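Local atomic coordinates of L-lysine 6-monooxygenase involved in desferrioxamine biosynthesis (PDB entry 5O8R), a protein that probably catalyses the NADPH-dependent N6-hydroxylation of L-lysine with bound FAD, a step in the biosynthesis of the siderophore desferrioxamine. Residues A[193-198]-A[218-223]. Residues are numbered along the deposited sequence; the frame is centred on the assembly and turned at random.
Sequences RSITVL and FGYQLN. With NAP (NADP nicotinamide-adenine-dinucleotide phosphate), chain D.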
# COMPACT_ATOMS: atom_id res chain seq x y z
N ARG A 193 -30.02 20.36 11.59
CA ARG A 193 -30.36 19.08 12.17
C ARG A 193 -29.86 17.98 11.27
O ARG A 193 -29.60 16.88 11.76
CB ARG A 193 -31.89 18.92 12.28
CG ARG A 193 -32.52 19.67 13.45
CD ARG A 193 -33.98 19.28 13.74
NE ARG A 193 -34.32 19.68 15.11
CZ ARG A 193 -34.51 20.93 15.54
NH1 ARG A 193 -34.43 21.98 14.71
NH2 ARG A 193 -34.79 21.14 16.83
N SER A 194 -29.78 18.27 9.98
CA SER A 194 -29.72 17.25 8.96
C SER A 194 -29.12 17.83 7.64
O SER A 194 -29.50 18.90 7.20
CB SER A 194 -31.12 16.70 8.75
OG SER A 194 -31.74 17.28 7.62
N ILE A 195 -28.18 17.13 7.01
CA ILE A 195 -27.55 17.58 5.76
C ILE A 195 -27.58 16.44 4.79
O ILE A 195 -27.44 15.32 5.17
CB ILE A 195 -26.08 17.93 5.97
CG1 ILE A 195 -25.92 18.89 7.15
CG2 ILE A 195 -25.52 18.54 4.70
CD1 ILE A 195 -24.48 19.19 7.53
N THR A 196 -27.70 16.73 3.53
CA THR A 196 -27.79 15.69 2.53
C THR A 196 -26.91 16.11 1.42
O THR A 196 -26.82 17.27 1.14
CB THR A 196 -29.23 15.63 2.03
OG1 THR A 196 -30.03 15.18 3.10
CG2 THR A 196 -29.38 14.72 0.85
N VAL A 197 -26.28 15.16 0.77
CA VAL A 197 -25.27 15.47 -0.22
C VAL A 197 -25.71 14.76 -1.42
O VAL A 197 -25.87 13.56 -1.37
CB VAL A 197 -23.89 15.01 0.23
CG1 VAL A 197 -22.90 15.16 -0.88
CG2 VAL A 197 -23.44 15.89 1.37
N LEU A 198 -25.95 15.51 -2.49
CA LEU A 198 -26.64 14.98 -3.65
C LEU A 198 -25.69 14.95 -4.82
O LEU A 198 -25.14 15.97 -5.19
CB LEU A 198 -27.85 15.82 -3.93
CG LEU A 198 -28.68 15.05 -4.96
CD1 LEU A 198 -30.10 14.82 -4.50
CD2 LEU A 198 -28.69 15.81 -6.26
N PHE A 218 -21.55 17.67 15.89
CA PHE A 218 -22.74 18.49 15.80
C PHE A 218 -23.88 17.55 15.83
O PHE A 218 -23.70 16.33 15.91
CB PHE A 218 -22.71 19.30 14.51
CG PHE A 218 -21.49 20.16 14.38
CD1 PHE A 218 -21.33 21.24 15.20
CD2 PHE A 218 -20.47 19.85 13.50
CE1 PHE A 218 -20.19 22.01 15.15
CE2 PHE A 218 -19.32 20.62 13.43
CZ PHE A 218 -19.17 21.69 14.27
N GLY A 219 -25.08 18.10 15.76
CA GLY A 219 -26.29 17.24 15.65
C GLY A 219 -26.19 16.13 14.60
O GLY A 219 -26.20 14.98 14.92
N TYR A 220 -25.82 16.50 13.39
CA TYR A 220 -26.56 16.13 12.20
C TYR A 220 -26.70 14.69 11.77
O TYR A 220 -25.91 13.81 12.10
CB TYR A 220 -26.14 16.97 10.98
CG TYR A 220 -24.67 17.09 10.76
CD1 TYR A 220 -24.00 16.16 10.01
CD2 TYR A 220 -23.98 18.14 11.28
CE1 TYR A 220 -22.64 16.27 9.80
CE2 TYR A 220 -22.64 18.27 11.08
CZ TYR A 220 -21.95 17.33 10.35
OH TYR A 220 -20.60 17.47 10.17
N GLN A 221 -27.80 14.50 11.05
CA GLN A 221 -28.03 13.35 10.24
C GLN A 221 -27.28 13.67 8.97
O GLN A 221 -27.42 14.77 8.44
CB GLN A 221 -29.53 13.16 9.95
CG GLN A 221 -29.77 12.07 8.94
CD GLN A 221 -31.21 11.79 8.74
OE1 GLN A 221 -31.90 12.50 8.02
NE2 GLN A 221 -31.69 10.74 9.36
N LEU A 222 -26.51 12.72 8.46
CA LEU A 222 -25.74 12.92 7.26
C LEU A 222 -26.10 11.93 6.16
O LEU A 222 -25.71 10.77 6.14
CB LEU A 222 -24.26 12.88 7.61
CG LEU A 222 -23.37 13.16 6.42
CD1 LEU A 222 -23.78 14.46 5.76
CD2 LEU A 222 -21.91 13.21 6.83
N ASN A 223 -26.81 12.42 5.19
CA ASN A 223 -27.26 11.60 4.09
C ASN A 223 -26.46 11.84 2.86
O ASN A 223 -25.92 12.89 2.69
CB ASN A 223 -28.69 11.95 3.80
CG ASN A 223 -29.54 11.80 5.00
OD1 ASN A 223 -29.64 10.71 5.55
ND2 ASN A 223 -30.13 12.88 5.46
PA NAP D . -19.59 14.94 -11.37
O1A NAP D . -20.02 15.56 -12.72
O2A NAP D . -18.98 13.53 -11.29
O5B NAP D . -20.76 15.03 -10.26
C5B NAP D . -22.08 14.77 -10.70
C4B NAP D . -22.77 13.79 -9.79
O4B NAP D . -24.03 14.41 -9.67
C3B NAP D . -22.90 12.38 -10.39
O3B NAP D . -22.83 11.27 -9.43
C2B NAP D . -24.24 12.56 -11.10
O2B NAP D . -24.91 11.33 -11.45
C1B NAP D . -24.96 13.44 -10.08
N9A NAP D . -26.24 14.03 -10.56
C8A NAP D . -26.52 14.85 -11.62
N7A NAP D . -27.87 15.09 -11.67
C5A NAP D . -28.42 14.42 -10.65
C6A NAP D . -29.76 14.21 -10.12
N6A NAP D . -30.74 14.82 -10.74
N1A NAP D . -29.95 13.41 -9.03
C2A NAP D . -28.92 12.80 -8.38
N3A NAP D . -27.63 12.93 -8.81
C4A NAP D . -27.35 13.72 -9.92
O3 NAP D . -18.55 16.08 -10.87
PN NAP D . -18.02 16.52 -9.42
O1N NAP D . -18.15 18.01 -9.41
O2N NAP D . -18.68 15.69 -8.26
O5D NAP D . -16.42 16.27 -9.64
C5D NAP D . -15.86 15.44 -10.69
C4D NAP D . -15.69 16.20 -12.02
O4D NAP D . -14.69 17.16 -11.75
C3D NAP D . -15.23 15.31 -13.21
O3D NAP D . -15.94 15.48 -14.48
C2D NAP D . -13.76 15.61 -13.36
O2D NAP D . -13.41 16.07 -14.68
C1D NAP D . -13.46 16.69 -12.29
N1N NAP D . -12.55 16.31 -11.19
C2N NAP D . -12.62 17.02 -10.02
C3N NAP D . -11.72 16.72 -8.98
C7N NAP D . -11.74 17.42 -7.67
O7N NAP D . -10.64 17.65 -7.11
N7N NAP D . -12.95 17.72 -7.18
C4N NAP D . -10.77 15.71 -9.14
C5N NAP D . -10.71 15.01 -10.34
C6N NAP D . -11.61 15.34 -11.36
P2B NAP D . -24.46 10.45 -12.73
O1X NAP D . -25.70 9.62 -13.07
O2X NAP D . -23.24 9.64 -12.26
O3X NAP D . -24.07 11.48 -13.76
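Ile195 sets its terminal methyl CD1 squarely over one face of the Tyr220 ring, 3.8 Å from the ring centroid and 8° off the ring normal, a CH-pi contact. The isoleucine chain is extended past CG1 (chi2 174°), which gives the methyl the length to meet the middle of the ring. Tyr220 suits this buried place: its pi face receives the methyl, while its OH, which needs polar partners, is hydrogen-bonded to Leu211 O and Gln190 NE2. On the same side of the sheet, Leu222 lays CD1 4.2 Å from Ile195 CB, and the two give an apolar surface to Leu211 of helix 202-212. Strands 194-198 and 221-225 with that helix form a beta-alpha-beta unit of a parallel, Rossmann-type sheet, whose extended strands suit beta-branched Ile195 and Thr196. Strand 194-198 leads to Ser200 and Ser203, whose backbone amides bind NADP, and Leu198 CD2 comes within 3.7 Å of the adenine atom C2A. Parallel pairing is knit by Ile195 N to Gln221 O (2.9 Å) and Asn223 N to Ile195 O (3.0 Å), both nearly straight, and by a more bent bond from Val197 N to Asn223 O. The opposite face is polar where Thr196, Gln221 and Asn223 meet. Asn223 ND2 reaches Thr196 OG1 at 3.3 Å in a weak bond; its straighter one goes to Gln221 OE1 (3.1 Å), ND2 standing above the glutamine's carbonyl plane while OE1 lies in the amide plane of Asn223. Amides suit both positions: Asn223 OD1 accepts from Asn298 ND2, and Gln221 NE2 donates to Asp296 OD1. Thr196 OG1 also pairs with Thr333 OG1.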